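CheQ (Campylobacter jejuni subsp. jejuni, PDB 6A51) regulates transcription of the core chemotaxis operon cheVAW together with CheP. Local coordinates at residues A[85-90]-A[122-127]; A[16-21]-A[53-58]; A[80-85]-A[117-122]; A[27-32]-A[60-65]; A[21-26]-A[126-131]. All coordinates share one frame; numbering follows the deposited sequence.

Contact 1: A[85-90]-A[122-127]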
# COMPACT_ATOMS: atom_id res chain seq x y z
N PHE A 85 2.90 1.57 4.74
CA PHE A 85 1.72 1.59 3.90
C PHE A 85 2.03 1.13 2.50
O PHE A 85 3.17 1.17 2.03
CB PHE A 85 1.10 2.98 3.87
CG PHE A 85 0.30 3.30 5.09
CD1 PHE A 85 0.93 3.80 6.24
CD2 PHE A 85 -1.08 3.07 5.13
CE1 PHE A 85 0.19 4.08 7.38
CE2 PHE A 85 -1.83 3.36 6.28
CZ PHE A 85 -1.19 3.87 7.40
N VAL A 86 0.98 0.65 1.83
CA VAL A 86 0.98 0.38 0.41
C VAL A 86 -0.34 0.91 -0.14
O VAL A 86 -1.30 1.11 0.59
CB VAL A 86 1.13 -1.12 0.08
CG1 VAL A 86 2.30 -1.73 0.83
CG2 VAL A 86 -0.16 -1.86 0.41
N LEU A 87 -0.36 1.16 -1.45
CA LEU A 87 -1.61 1.52 -2.10
C LEU A 87 -2.65 0.41 -1.87
O LEU A 87 -2.32 -0.78 -1.91
CB LEU A 87 -1.38 1.71 -3.59
CG LEU A 87 -1.90 2.95 -4.28
CD1 LEU A 87 -1.65 4.15 -3.41
CD2 LEU A 87 -1.14 3.06 -5.57
N ALA A 88 -3.89 0.81 -1.59
CA ALA A 88 -4.92 -0.19 -1.32
C ALA A 88 -5.16 -1.09 -2.51
O ALA A 88 -5.31 -2.31 -2.35
CB ALA A 88 -6.22 0.50 -0.90
N SER A 89 -5.22 -0.52 -3.72
CA SER A 89 -5.33 -1.32 -4.95
C SER A 89 -4.20 -2.34 -5.06
O SER A 89 -4.41 -3.47 -5.53
CB SER A 89 -5.32 -0.42 -6.17
OG SER A 89 -4.21 0.47 -6.10
N ALA A 90 -2.99 -1.97 -4.65
CA ALA A 90 -1.87 -2.91 -4.67
C ALA A 90 -2.07 -4.00 -3.64
O ALA A 90 -1.78 -5.18 -3.91
CB ALA A 90 -0.54 -2.18 -4.42
N ILE A 122 -6.48 9.19 -2.38
CA ILE A 122 -5.85 7.89 -2.61
C ILE A 122 -5.94 7.07 -1.32
O ILE A 122 -5.54 7.55 -0.25
CB ILE A 122 -4.39 8.07 -3.06
CG1 ILE A 122 -4.30 9.08 -4.21
CG2 ILE A 122 -3.83 6.75 -3.52
CD1 ILE A 122 -5.13 8.68 -5.41
N LYS A 123 -6.45 5.84 -1.41
CA LYS A 123 -6.60 4.96 -0.25
C LYS A 123 -5.35 4.10 -0.06
O LYS A 123 -4.89 3.46 -1.00
CB LYS A 123 -7.83 4.07 -0.40
CG LYS A 123 -8.40 3.52 0.92
CD LYS A 123 -9.44 2.41 0.70
CE LYS A 123 -10.64 2.89 -0.12
NZ LYS A 123 -11.31 1.77 -0.88
N PHE A 124 -4.82 4.07 1.17
CA PHE A 124 -3.68 3.24 1.53
C PHE A 124 -4.07 2.23 2.61
O PHE A 124 -4.99 2.45 3.40
CB PHE A 124 -2.50 4.07 2.03
CG PHE A 124 -1.98 5.05 1.04
CD1 PHE A 124 -2.67 6.24 0.80
CD2 PHE A 124 -0.80 4.81 0.35
CE1 PHE A 124 -2.19 7.16 -0.12
CE2 PHE A 124 -0.31 5.72 -0.56
CZ PHE A 124 -1.02 6.90 -0.80
N VAL A 125 -3.34 1.12 2.65
CA VAL A 125 -3.49 0.07 3.66
C VAL A 125 -2.15 -0.10 4.35
O VAL A 125 -1.10 -0.04 3.71
CB VAL A 125 -3.94 -1.27 3.04
CG1 VAL A 125 -3.92 -2.35 4.09
CG2 VAL A 125 -5.31 -1.17 2.44
N ASN A 126 -2.18 -0.33 5.67
CA ASN A 126 -0.93 -0.53 6.40
C ASN A 126 -0.60 -2.01 6.33
O ASN A 126 -1.05 -2.81 7.16
CB ASN A 126 -1.03 -0.05 7.84
CG ASN A 126 0.33 -0.01 8.51
OD1 ASN A 126 1.13 -0.94 8.37
ND2 ASN A 126 0.62 1.08 9.19
N LEU A 127 0.22 -2.37 5.34
CA LEU A 127 0.56 -3.77 5.14
C LEU A 127 1.46 -4.27 6.26
O LEU A 127 1.35 -5.43 6.68
CB LEU A 127 1.26 -3.95 3.79
CG LEU A 127 1.61 -5.36 3.34
CD1 LEU A 127 0.39 -6.21 3.46
CD2 LEU A 127 2.06 -5.34 1.90
O HOH W 1 -5.52 2.72 -3.71
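V86 and V125 face each other as an antiparallel hydrogen-bonded pair. V86 N gives its hydrogen to V125 O at 2.9 Å, and V125 N returns the bond to V86 O. The buried, closely packed part lies around this pair. On one side of the sheet the F85 ring crosses the N126 side chain at about a right angle. N126 CB stands over one face of the ring, 4.0 Å from its centroid, a CH-pi contact. The N126 amide is turned 52° from the ring, with its oxygen given to K129. F85 CD2 also touches F124 CB at 3.6 Å. On the opposite side V86 CG1 meets L127 CD2 at 3.8 Å, with F91 of helix 88-95 near both residues. The pairing makes strand 85-87 an outer strand of a three-stranded antiparallel sheet, with 122-126 in the middle and 116-119 beyond it. L87 is the N-cap of helix 88-95. Its CD1 lies over one face of the F124 ring and also touches I122 CG2 at 3.4 Å. A88 N bonds to K123 O at 2.9 Å. The solvent side begins at K123, where a water donates to the same carbonyl oxygen and accepts from S89 N. K123 CB rests against A88 CB at 3.9 Å. The partly exposed lysine chain runs on past it, bent at chi3 (-60°), toward a weak hydrogen bond from NZ to L102 O.

Contact 2: A[16-21]-A[53-58]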
# COMPACT_ATOMS: atom_id res chain seq x y z
N LEU A 16 11.37 3.01 -10.71
CA LEU A 16 11.15 1.66 -10.24
C LEU A 16 9.67 1.33 -10.25
O LEU A 16 8.82 2.20 -10.06
CB LEU A 16 11.69 1.49 -8.82
CG LEU A 16 13.13 1.94 -8.62
CD1 LEU A 16 13.52 1.75 -7.17
CD2 LEU A 16 14.08 1.19 -9.57
N ILE A 17 9.38 0.06 -10.50
CA ILE A 17 8.11 -0.52 -10.10
C ILE A 17 8.27 -1.04 -8.69
O ILE A 17 9.20 -1.80 -8.39
CB ILE A 17 7.67 -1.63 -11.06
CG1 ILE A 17 7.65 -1.11 -12.49
CG2 ILE A 17 6.30 -2.16 -10.67
CD1 ILE A 17 6.86 0.13 -12.64
N LEU A 18 7.39 -0.60 -7.80
CA LEU A 18 7.43 -1.06 -6.42
C LEU A 18 6.72 -2.40 -6.35
O LEU A 18 5.56 -2.50 -6.77
CB LEU A 18 6.74 -0.07 -5.52
CG LEU A 18 7.35 1.32 -5.60
CD1 LEU A 18 6.37 2.34 -5.07
CD2 LEU A 18 8.65 1.30 -4.83
N PRO A 19 7.37 -3.46 -5.86
CA PRO A 19 6.66 -4.70 -5.58
C PRO A 19 5.54 -4.45 -4.58
O PRO A 19 5.72 -3.67 -3.63
CB PRO A 19 7.75 -5.61 -4.99
CG PRO A 19 8.78 -4.66 -4.46
CD PRO A 19 8.77 -3.50 -5.42
N PRO A 20 4.38 -5.09 -4.75
CA PRO A 20 3.21 -4.69 -3.96
C PRO A 20 3.36 -4.91 -2.46
O PRO A 20 2.60 -4.31 -1.70
CB PRO A 20 2.08 -5.54 -4.56
CG PRO A 20 2.79 -6.75 -5.14
CD PRO A 20 4.12 -6.25 -5.62
N ASN A 21 4.31 -5.73 -2.01
CA ASN A 21 4.51 -5.95 -0.59
C ASN A 21 5.61 -5.08 -0.02
O ASN A 21 6.19 -5.41 1.02
CB ASN A 21 4.80 -7.42 -0.28
CG ASN A 21 6.18 -7.87 -0.74
OD1 ASN A 21 6.70 -7.41 -1.76
ND2 ASN A 21 6.78 -8.80 0.01
N GLY A 53 8.57 6.05 -8.08
CA GLY A 53 8.11 4.69 -7.98
C GLY A 53 6.63 4.66 -8.28
O GLY A 53 5.93 5.65 -8.11
N ARG A 54 6.17 3.49 -8.73
CA ARG A 54 4.75 3.23 -8.90
C ARG A 54 4.52 1.74 -8.69
O ARG A 54 5.45 0.94 -8.78
CB ARG A 54 4.26 3.66 -10.29
CG ARG A 54 5.11 3.09 -11.42
CD ARG A 54 4.51 3.32 -12.80
NE ARG A 54 3.44 2.36 -13.04
CZ ARG A 54 3.43 1.50 -14.04
NH1 ARG A 54 4.40 1.50 -14.93
NH2 ARG A 54 2.41 0.66 -14.17
N TYR A 55 3.28 1.39 -8.40
CA TYR A 55 2.84 0.00 -8.40
C TYR A 55 2.37 -0.36 -9.81
O TYR A 55 1.89 0.50 -10.55
CB TYR A 55 1.72 -0.24 -7.38
CG TYR A 55 2.16 -0.04 -5.96
CD1 TYR A 55 2.94 -1.01 -5.32
CD2 TYR A 55 1.84 1.12 -5.25
CE1 TYR A 55 3.38 -0.84 -4.02
CE2 TYR A 55 2.28 1.31 -3.93
CZ TYR A 55 3.04 0.32 -3.33
OH TYR A 55 3.49 0.47 -2.04
N GLN A 56 2.50 -1.64 -10.16
CA GLN A 56 2.26 -2.06 -11.53
C GLN A 56 0.86 -1.70 -12.00
O GLN A 56 0.68 -1.23 -13.13
CB GLN A 56 2.51 -3.55 -11.67
CG GLN A 56 2.04 -4.11 -12.99
CD GLN A 56 2.33 -5.59 -13.10
OE1 GLN A 56 3.29 -6.09 -12.50
NE2 GLN A 56 1.50 -6.30 -13.85
N GLY A 57 -0.15 -1.90 -11.15
CA GLY A 57 -1.49 -1.71 -11.66
C GLY A 57 -1.91 -0.26 -11.87
O GLY A 57 -2.94 -0.03 -12.52
N THR A 58 -1.16 0.71 -11.35
CA THR A 58 -1.61 2.10 -11.34
C THR A 58 -0.49 3.04 -11.75
O THR A 58 0.69 2.69 -11.69
CB THR A 58 -2.10 2.51 -9.96
OG1 THR A 58 -1.02 2.33 -9.02
CG2 THR A 58 -3.31 1.66 -9.55
O HOH W 2 3.71 -3.52 -8.21
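I17 and R54 lie side by side and point the same way. The R54 chain starts at CB, which touches I60 O. CG sits between the backbone N and carbonyl carbon (chi1 51°) and touches I17 CD1 at 3.6 Å. CD stays beside the same methyl at 4.0 Å. A bend at chi3 (-79°) then turns the chain back. R54 NE donates to T58 O at 3.1 Å. NE and CZ stay beneath I17 CD1. At the tip, I17 CD1 lies over one guanidinium face, 3.6 Å from R54 NH1. R54 NH2 makes a weak bond to Q56 O. On the other side of the sheet L18 CD1 lies over one face of the Y55 ring, toward its rim, and L18 CB touches Y55 CE1 at 3.8 Å. The Y55 hydroxyl is bonded to E22 O. A water joins L18 O to Q56 N beside the type I turn from Y55 to T58. R54 N bonds to L16 O at 3.2 Å, while L18 N bonds to R54 O at 2.7 Å. R54 thus bonds to both neighbours of its partner I17, the ladder of parallel strands, here joining outer strand 15-18 to strand 52-55 in a mixed four-stranded sheet.

Contact 3: A[80-85]-A[117-122]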
# COMPACT_ATOMS: atom_id res chain seq x y z
N SER A 80 2.45 13.80 4.28
CA SER A 80 2.03 12.66 5.09
C SER A 80 3.07 11.54 5.05
O SER A 80 3.64 11.22 4.00
CB SER A 80 0.70 12.14 4.59
OG SER A 80 -0.26 13.17 4.59
N GLY A 81 3.29 10.93 6.21
CA GLY A 81 4.13 9.75 6.28
C GLY A 81 3.41 8.52 5.76
O GLY A 81 2.18 8.41 5.79
N LEU A 82 4.19 7.57 5.27
CA LEU A 82 3.61 6.37 4.68
C LEU A 82 4.32 5.11 5.17
O LEU A 82 4.31 4.09 4.47
CB LEU A 82 3.66 6.46 3.15
CG LEU A 82 2.88 7.59 2.48
CD1 LEU A 82 3.44 7.89 1.09
CD2 LEU A 82 1.41 7.22 2.39
N ASN A 83 4.96 5.16 6.34
CA ASN A 83 5.65 4.00 6.89
C ASN A 83 4.71 2.82 7.02
O ASN A 83 3.63 2.95 7.62
CB ASN A 83 6.27 4.34 8.24
CG ASN A 83 7.45 5.29 8.12
OD1 ASN A 83 8.03 5.46 7.05
ND2 ASN A 83 7.80 5.92 9.23
N GLY A 84 5.10 1.68 6.44
CA GLY A 84 4.30 0.48 6.43
C GLY A 84 3.14 0.48 5.46
O GLY A 84 2.44 -0.54 5.36
N PHE A 85 2.90 1.57 4.74
CA PHE A 85 1.72 1.59 3.90
C PHE A 85 2.03 1.13 2.50
O PHE A 85 3.17 1.17 2.03
CB PHE A 85 1.10 2.98 3.87
CG PHE A 85 0.30 3.30 5.09
CD1 PHE A 85 0.93 3.80 6.24
CD2 PHE A 85 -1.08 3.07 5.13
CE1 PHE A 85 0.19 4.08 7.38
CE2 PHE A 85 -1.83 3.36 6.28
CZ PHE A 85 -1.19 3.87 7.40
N LYS A 117 -6.39 4.61 5.37
CA LYS A 117 -5.97 6.00 5.39
C LYS A 117 -6.07 6.58 3.98
O LYS A 117 -5.79 5.87 3.01
CB LYS A 117 -4.55 6.07 5.93
CG LYS A 117 -3.83 7.37 5.82
CD LYS A 117 -2.39 7.13 6.29
CE LYS A 117 -1.59 8.40 6.38
NZ LYS A 117 -0.16 8.09 6.56
N GLU A 118 -6.49 7.83 3.85
CA GLU A 118 -6.58 8.47 2.55
C GLU A 118 -5.74 9.73 2.50
O GLU A 118 -5.65 10.48 3.47
CB GLU A 118 -8.02 8.81 2.18
CG GLU A 118 -8.79 7.55 1.81
CD GLU A 118 -10.08 7.84 1.07
OE1 GLU A 118 -10.99 6.97 1.10
OE2 GLU A 118 -10.16 8.93 0.46
N ILE A 119 -5.06 9.92 1.37
CA ILE A 119 -4.35 11.16 1.09
C ILE A 119 -4.76 11.58 -0.31
O ILE A 119 -4.66 10.79 -1.25
CB ILE A 119 -2.83 10.99 1.18
CG1 ILE A 119 -2.48 10.36 2.52
CG2 ILE A 119 -2.14 12.34 1.03
CD1 ILE A 119 -1.04 9.92 2.61
N CYS A 120 -5.29 12.80 -0.42
CA CYS A 120 -5.76 13.34 -1.70
C CYS A 120 -6.69 12.35 -2.39
O CYS A 120 -6.66 12.19 -3.61
CB CYS A 120 -4.58 13.73 -2.60
SG CYS A 120 -3.41 14.98 -1.87
N GLY A 121 -7.52 11.67 -1.62
CA GLY A 121 -8.41 10.69 -2.22
C GLY A 121 -7.76 9.40 -2.67
O GLY A 121 -8.43 8.57 -3.28
N ILE A 122 -6.48 9.19 -2.38
CA ILE A 122 -5.85 7.89 -2.61
C ILE A 122 -5.94 7.07 -1.32
O ILE A 122 -5.54 7.55 -0.25
CB ILE A 122 -4.39 8.07 -3.06
CG1 ILE A 122 -4.30 9.08 -4.21
CG2 ILE A 122 -3.83 6.75 -3.52
CD1 ILE A 122 -5.13 8.68 -5.41
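K117 reaches F85 and G81 with a fully extended side chain. Its CG is anti to the backbone N (chi1 170°), and every later torsion is also near 180°. This carries the chain across the F85 ring at about a right angle. K117 CD lies over the ring face, 4.0 Å from the centroid, a CH-pi contact. The ring face is the one opposite N126 CB. K117 NZ is 4.5 Å from the same centroid, so the cation-pi contact is off-centre. The ammonium group also donates to G81 O; the modelled length is very short and its exact value is doubtful. Further along the strand I119 sends CD1 into the loop. I119 CD1 touches S80 CB at 3.4 Å and L82 CD2 at 3.7 Å. The loop is shaped by a type II turn from L82 to F85, closed by F85 N bonding to L82 O at 2.9 Å, with G84 at a positive phi. In segment 117-122 a type I' turn from I119 to I122 makes a tight beta hairpin of strands 116-119 and 122-126. F124 of the second strand touches L82 and I119. S80 N bonds to E32 of helix 30-37, which also packs on I119. G84 links the loop to D25 and to K128 of helix 127-134.

Contact 4: A[27-32]-A[60-65]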
# COMPACT_ATOMS: atom_id res chain seq x y z
N TYR A 27 9.02 7.17 0.66
CA TYR A 27 8.38 7.87 -0.45
C TYR A 27 7.31 8.81 0.06
O TYR A 27 6.71 8.61 1.12
CB TYR A 27 7.73 6.90 -1.45
CG TYR A 27 8.69 6.07 -2.26
CD1 TYR A 27 9.13 4.83 -1.82
CD2 TYR A 27 9.16 6.52 -3.49
CE1 TYR A 27 9.99 4.05 -2.58
CE2 TYR A 27 10.03 5.75 -4.25
CZ TYR A 27 10.44 4.52 -3.79
OH TYR A 27 11.32 3.76 -4.56
N ILE A 28 7.03 9.84 -0.74
CA ILE A 28 5.86 10.69 -0.54
C ILE A 28 5.03 10.67 -1.82
O ILE A 28 5.51 10.38 -2.91
CB ILE A 28 6.24 12.14 -0.18
CG1 ILE A 28 6.99 12.78 -1.34
CG2 ILE A 28 7.07 12.18 1.10
CD1 ILE A 28 7.63 14.08 -0.99
N LEU A 29 3.75 10.98 -1.65
CA LEU A 29 2.83 10.98 -2.77
C LEU A 29 2.98 12.28 -3.55
O LEU A 29 2.95 13.37 -2.97
CB LEU A 29 1.42 10.80 -2.23
CG LEU A 29 0.25 10.69 -3.19
CD1 LEU A 29 0.22 9.32 -3.81
CD2 LEU A 29 -1.02 10.96 -2.42
N ASN A 30 3.18 12.18 -4.87
CA ASN A 30 3.39 13.38 -5.66
C ASN A 30 2.16 14.27 -5.65
O ASN A 30 2.28 15.50 -5.59
CB ASN A 30 3.77 13.01 -7.10
CG ASN A 30 3.91 14.24 -8.01
OD1 ASN A 30 4.75 15.12 -7.76
ND2 ASN A 30 3.10 14.30 -9.06
N ALA A 31 0.97 13.67 -5.70
CA ALA A 31 -0.29 14.41 -5.68
C ALA A 31 -0.36 15.37 -4.50
O ALA A 31 -0.93 16.46 -4.60
CB ALA A 31 -1.47 13.45 -5.64
N GLU A 32 0.21 14.97 -3.36
CA GLU A 32 0.19 15.82 -2.18
C GLU A 32 1.39 16.76 -2.14
O GLU A 32 1.24 17.93 -1.79
CB GLU A 32 0.14 14.95 -0.91
CG GLU A 32 0.37 15.71 0.39
CD GLU A 32 0.43 14.83 1.63
OE1 GLU A 32 -0.55 14.83 2.40
OE2 GLU A 32 1.47 14.15 1.84
N ILE A 60 -0.25 6.14 -10.25
CA ILE A 60 -0.02 7.09 -9.17
C ILE A 60 1.48 7.17 -8.89
O ILE A 60 2.16 6.15 -8.71
CB ILE A 60 -0.82 6.67 -7.93
CG1 ILE A 60 -2.30 6.99 -8.16
CG2 ILE A 60 -0.30 7.34 -6.68
CD1 ILE A 60 -3.18 5.88 -7.76
N ILE A 61 1.99 8.39 -8.84
CA ILE A 61 3.43 8.62 -8.77
C ILE A 61 3.83 8.84 -7.33
O ILE A 61 3.19 9.63 -6.62
CB ILE A 61 3.83 9.83 -9.64
CG1 ILE A 61 3.48 9.54 -11.09
CG2 ILE A 61 5.30 10.11 -9.48
CD1 ILE A 61 4.09 8.25 -11.58
N PHE A 62 4.89 8.17 -6.89
CA PHE A 62 5.52 8.42 -5.61
C PHE A 62 6.95 8.90 -5.84
O PHE A 62 7.66 8.39 -6.71
CB PHE A 62 5.51 7.16 -4.73
CG PHE A 62 4.13 6.67 -4.39
CD1 PHE A 62 3.44 5.84 -5.26
CD2 PHE A 62 3.51 7.05 -3.22
CE1 PHE A 62 2.17 5.40 -4.97
CE2 PHE A 62 2.23 6.62 -2.91
CZ PHE A 62 1.56 5.79 -3.79
N LEU A 63 7.37 9.89 -5.05
CA LEU A 63 8.71 10.45 -5.14
C LEU A 63 9.55 9.93 -3.99
O LEU A 63 9.12 9.94 -2.84
CB LEU A 63 8.67 11.98 -5.11
CG LEU A 63 7.78 12.59 -6.20
CD1 LEU A 63 7.55 14.08 -5.99
CD2 LEU A 63 8.40 12.31 -7.55
N HIS A 64 10.76 9.48 -4.31
CA HIS A 64 11.67 9.04 -3.26
C HIS A 64 12.20 10.27 -2.52
O HIS A 64 12.58 11.26 -3.15
CB HIS A 64 12.80 8.22 -3.88
CG HIS A 64 13.58 7.42 -2.89
ND1 HIS A 64 14.24 7.99 -1.83
CD2 HIS A 64 13.81 6.09 -2.81
CE1 HIS A 64 14.84 7.05 -1.13
NE2 HIS A 64 14.60 5.89 -1.71
N ARG A 65 12.20 10.20 -1.17
CA ARG A 65 12.41 11.39 -0.35
C ARG A 65 13.80 11.99 -0.55
O ARG A 65 13.98 13.20 -0.40
CB ARG A 65 12.22 11.08 1.13
CG ARG A 65 10.87 10.58 1.47
CD ARG A 65 10.79 9.91 2.83
NE ARG A 65 9.44 10.11 3.31
CZ ARG A 65 9.04 11.16 4.01
NH1 ARG A 65 9.93 12.09 4.35
NH2 ARG A 65 7.76 11.27 4.37
O HOH W 3 1.07 11.26 -6.75
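I61 O is gripped by two groups: N30 N donates to it at 3.1 Å, and a water donates at 2.7 Å. The same water accepts from A31 N, so it ties the first turn of helix 30-37 to the backbone of I61. This is the edge of the mixed four-stranded sheet, where outer strand 27-29 pairs antiparallel with 62-64. I28 and L63 form the hydrogen-bonded pair, with L63 N to I28 O at 2.9 Å and the reverse bond similar. N30 ND2 is held by K41 O, while N30 OD1 lies against L63 CD1. On the side of Y27, the H64 ring turns its edge to the tyrosine face in a T-shaped contact, centroids 5.0 Å apart and planes at 64°. L29 is the N-cap, and its CG is anti to the backbone N (chi1 -176°). Its CD1 thereby reaches F62 CE2 and I60 CG2, each at 3.5 Å. I28 CG2 lies over one face of the R65 guanidinium, toward its rim, 3.5 Å from R65 NH2.

Contact 5: A[21-26]-A[126-131]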
# COMPACT_ATOMS: atom_id res chain seq x y z
N ASN A 21 4.31 -5.73 -2.01
CA ASN A 21 4.51 -5.95 -0.59
C ASN A 21 5.61 -5.08 -0.02
O ASN A 21 6.19 -5.41 1.02
CB ASN A 21 4.80 -7.42 -0.28
CG ASN A 21 6.18 -7.87 -0.74
OD1 ASN A 21 6.70 -7.41 -1.76
ND2 ASN A 21 6.78 -8.80 0.01
N GLU A 22 5.94 -3.98 -0.69
CA GLU A 22 7.02 -3.12 -0.24
C GLU A 22 6.41 -1.82 0.28
O GLU A 22 5.66 -1.14 -0.44
CB GLU A 22 8.01 -2.84 -1.36
CG GLU A 22 8.81 -1.58 -1.12
CD GLU A 22 10.05 -1.47 -2.00
OE1 GLU A 22 10.84 -0.50 -1.83
OE2 GLU A 22 10.25 -2.37 -2.86
N PHE A 23 6.75 -1.48 1.51
CA PHE A 23 6.12 -0.35 2.17
C PHE A 23 6.67 0.95 1.59
O PHE A 23 7.78 1.01 1.07
CB PHE A 23 6.35 -0.42 3.68
CG PHE A 23 6.21 -1.80 4.24
CD1 PHE A 23 5.26 -2.68 3.72
CD2 PHE A 23 7.02 -2.23 5.26
CE1 PHE A 23 5.14 -3.96 4.22
CE2 PHE A 23 6.90 -3.51 5.77
CZ PHE A 23 5.96 -4.37 5.24
N LEU A 24 5.85 2.01 1.68
CA LEU A 24 6.18 3.31 1.12
C LEU A 24 6.95 4.21 2.09
O LEU A 24 6.86 5.44 1.97
CB LEU A 24 4.90 3.98 0.65
CG LEU A 24 4.20 3.32 -0.51
CD1 LEU A 24 2.73 3.76 -0.53
CD2 LEU A 24 4.92 3.70 -1.83
N ASP A 25 7.68 3.63 3.04
CA ASP A 25 8.46 4.36 4.03
C ASP A 25 9.22 5.54 3.43
O ASP A 25 9.06 6.70 3.85
CB ASP A 25 9.46 3.40 4.69
CG ASP A 25 8.84 2.51 5.77
OD1 ASP A 25 7.69 2.05 5.62
OD2 ASP A 25 9.55 2.26 6.76
N HIS A 26 10.05 5.25 2.44
CA HIS A 26 10.98 6.20 1.85
C HIS A 26 10.34 7.09 0.77
O HIS A 26 11.09 7.72 0.02
CB HIS A 26 12.16 5.42 1.25
CG HIS A 26 12.88 4.58 2.25
ND1 HIS A 26 13.16 5.02 3.53
CD2 HIS A 26 13.38 3.32 2.16
CE1 HIS A 26 13.80 4.07 4.19
NE2 HIS A 26 13.94 3.03 3.38
N ASN A 126 -2.18 -0.33 5.67
CA ASN A 126 -0.93 -0.53 6.40
C ASN A 126 -0.60 -2.01 6.33
O ASN A 126 -1.05 -2.81 7.16
CB ASN A 126 -1.03 -0.05 7.84
CG ASN A 126 0.33 -0.01 8.51
OD1 ASN A 126 1.13 -0.94 8.37
ND2 ASN A 126 0.62 1.08 9.19
N LEU A 127 0.22 -2.37 5.34
CA LEU A 127 0.56 -3.77 5.14
C LEU A 127 1.46 -4.27 6.26
O LEU A 127 1.35 -5.43 6.68
CB LEU A 127 1.26 -3.95 3.79
CG LEU A 127 1.61 -5.36 3.34
CD1 LEU A 127 0.39 -6.21 3.46
CD2 LEU A 127 2.06 -5.34 1.90
N LYS A 128 2.34 -3.40 6.76
CA LYS A 128 3.27 -3.78 7.81
C LYS A 128 2.53 -4.26 9.04
O LYS A 128 2.88 -5.30 9.62
CB LYS A 128 4.19 -2.61 8.15
CG LYS A 128 5.33 -2.97 9.08
CD LYS A 128 6.07 -1.73 9.56
CE LYS A 128 7.41 -2.07 10.19
NZ LYS A 128 7.24 -2.65 11.56
N LYS A 129 1.49 -3.53 9.46
CA LYS A 129 0.75 -3.95 10.65
C LYS A 129 -0.01 -5.24 10.40
O LYS A 129 -0.14 -6.08 11.30
CB LYS A 129 -0.21 -2.86 11.12
CG LYS A 129 0.52 -1.66 11.69
CD LYS A 129 -0.42 -0.62 12.27
CE LYS A 129 0.40 0.57 12.77
NZ LYS A 129 -0.37 1.56 13.56
N PHE A 130 -0.49 -5.44 9.17
CA PHE A 130 -1.20 -6.68 8.88
C PHE A 130 -0.26 -7.88 8.99
O PHE A 130 -0.60 -8.90 9.60
CB PHE A 130 -1.83 -6.58 7.51
CG PHE A 130 -2.78 -7.66 7.20
CD1 PHE A 130 -3.83 -7.95 8.06
CD2 PHE A 130 -2.66 -8.39 6.02
CE1 PHE A 130 -4.75 -8.96 7.74
CE2 PHE A 130 -3.56 -9.40 5.71
CZ PHE A 130 -4.61 -9.69 6.57
N TYR A 131 0.94 -7.76 8.41
CA TYR A 131 1.97 -8.78 8.59
C TYR A 131 2.21 -9.07 10.07
O TYR A 131 2.31 -10.23 10.49
CB TYR A 131 3.28 -8.34 7.93
CG TYR A 131 3.45 -8.68 6.46
CD1 TYR A 131 3.49 -9.99 6.02
CD2 TYR A 131 3.65 -7.67 5.52
CE1 TYR A 131 3.68 -10.30 4.68
CE2 TYR A 131 3.85 -7.97 4.17
CZ TYR A 131 3.86 -9.29 3.77
OH TYR A 131 4.05 -9.60 2.44
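The F23 ring has K128 CB over one face, 3.9 Å from the ring centroid, a CH-pi contact. L127 CG and Y131 CD2 lie at its edge, near the ring plane. Y138 adds an edge-to-face ring contact from outside. The ring thus packs on the N-terminal part of helix 127-134, whose N-cap is N126. N126 OD1 accepts from K129 N at 2.8 Å, with the donor standing well above the carbonyl plane. No hydrogen bond joins the loop 21-26 to the helix directly; the contact is apolar. K128 crosses the ring at about a right angle, with CG 3.7 Å from F23 CE2. Its CG is anti to the backbone N (chi1 -171°), which brings CG beside F23 CE2, before a bend at chi4 takes NZ to the Y138 hydroxyl. F23 CE1 touches L127 CG at 3.9 Å, and F23 CZ touches Y131 CD2 at 4.0 Å. L127 CD2 touches N21 CA at 3.5 Å. F94 of helix 88-95 touches both N21 and Y131. The Y131 hydroxyl is bonded to Q140 O, and its oxygen also rests 3.6 Å from N21 CB.

Contacts 1 and 4 are buried and alike in plan: each pairs antiparallel strands and runs straight into a helix start. Contact 1 is near the centre of the chain, contact 4 farther out. Contacts 2, 3 and 5 are partly buried. Contact 2 is in the same mixed sheet as contact 4 but pairs parallel strands and has exposed residues. Contact 3 shares F85 with contact 1 and differs by its lysine. Contact 5 shares L127 with contact 1, has no direct hydrogen bond between its segments and is mainly apolar and CH-pi. F124 and L87 of contact 1 meet F62 of contact 4, so the two sheets pack together. L24 of segment 21-26 sits between them and probably bonds through its N to F85 O.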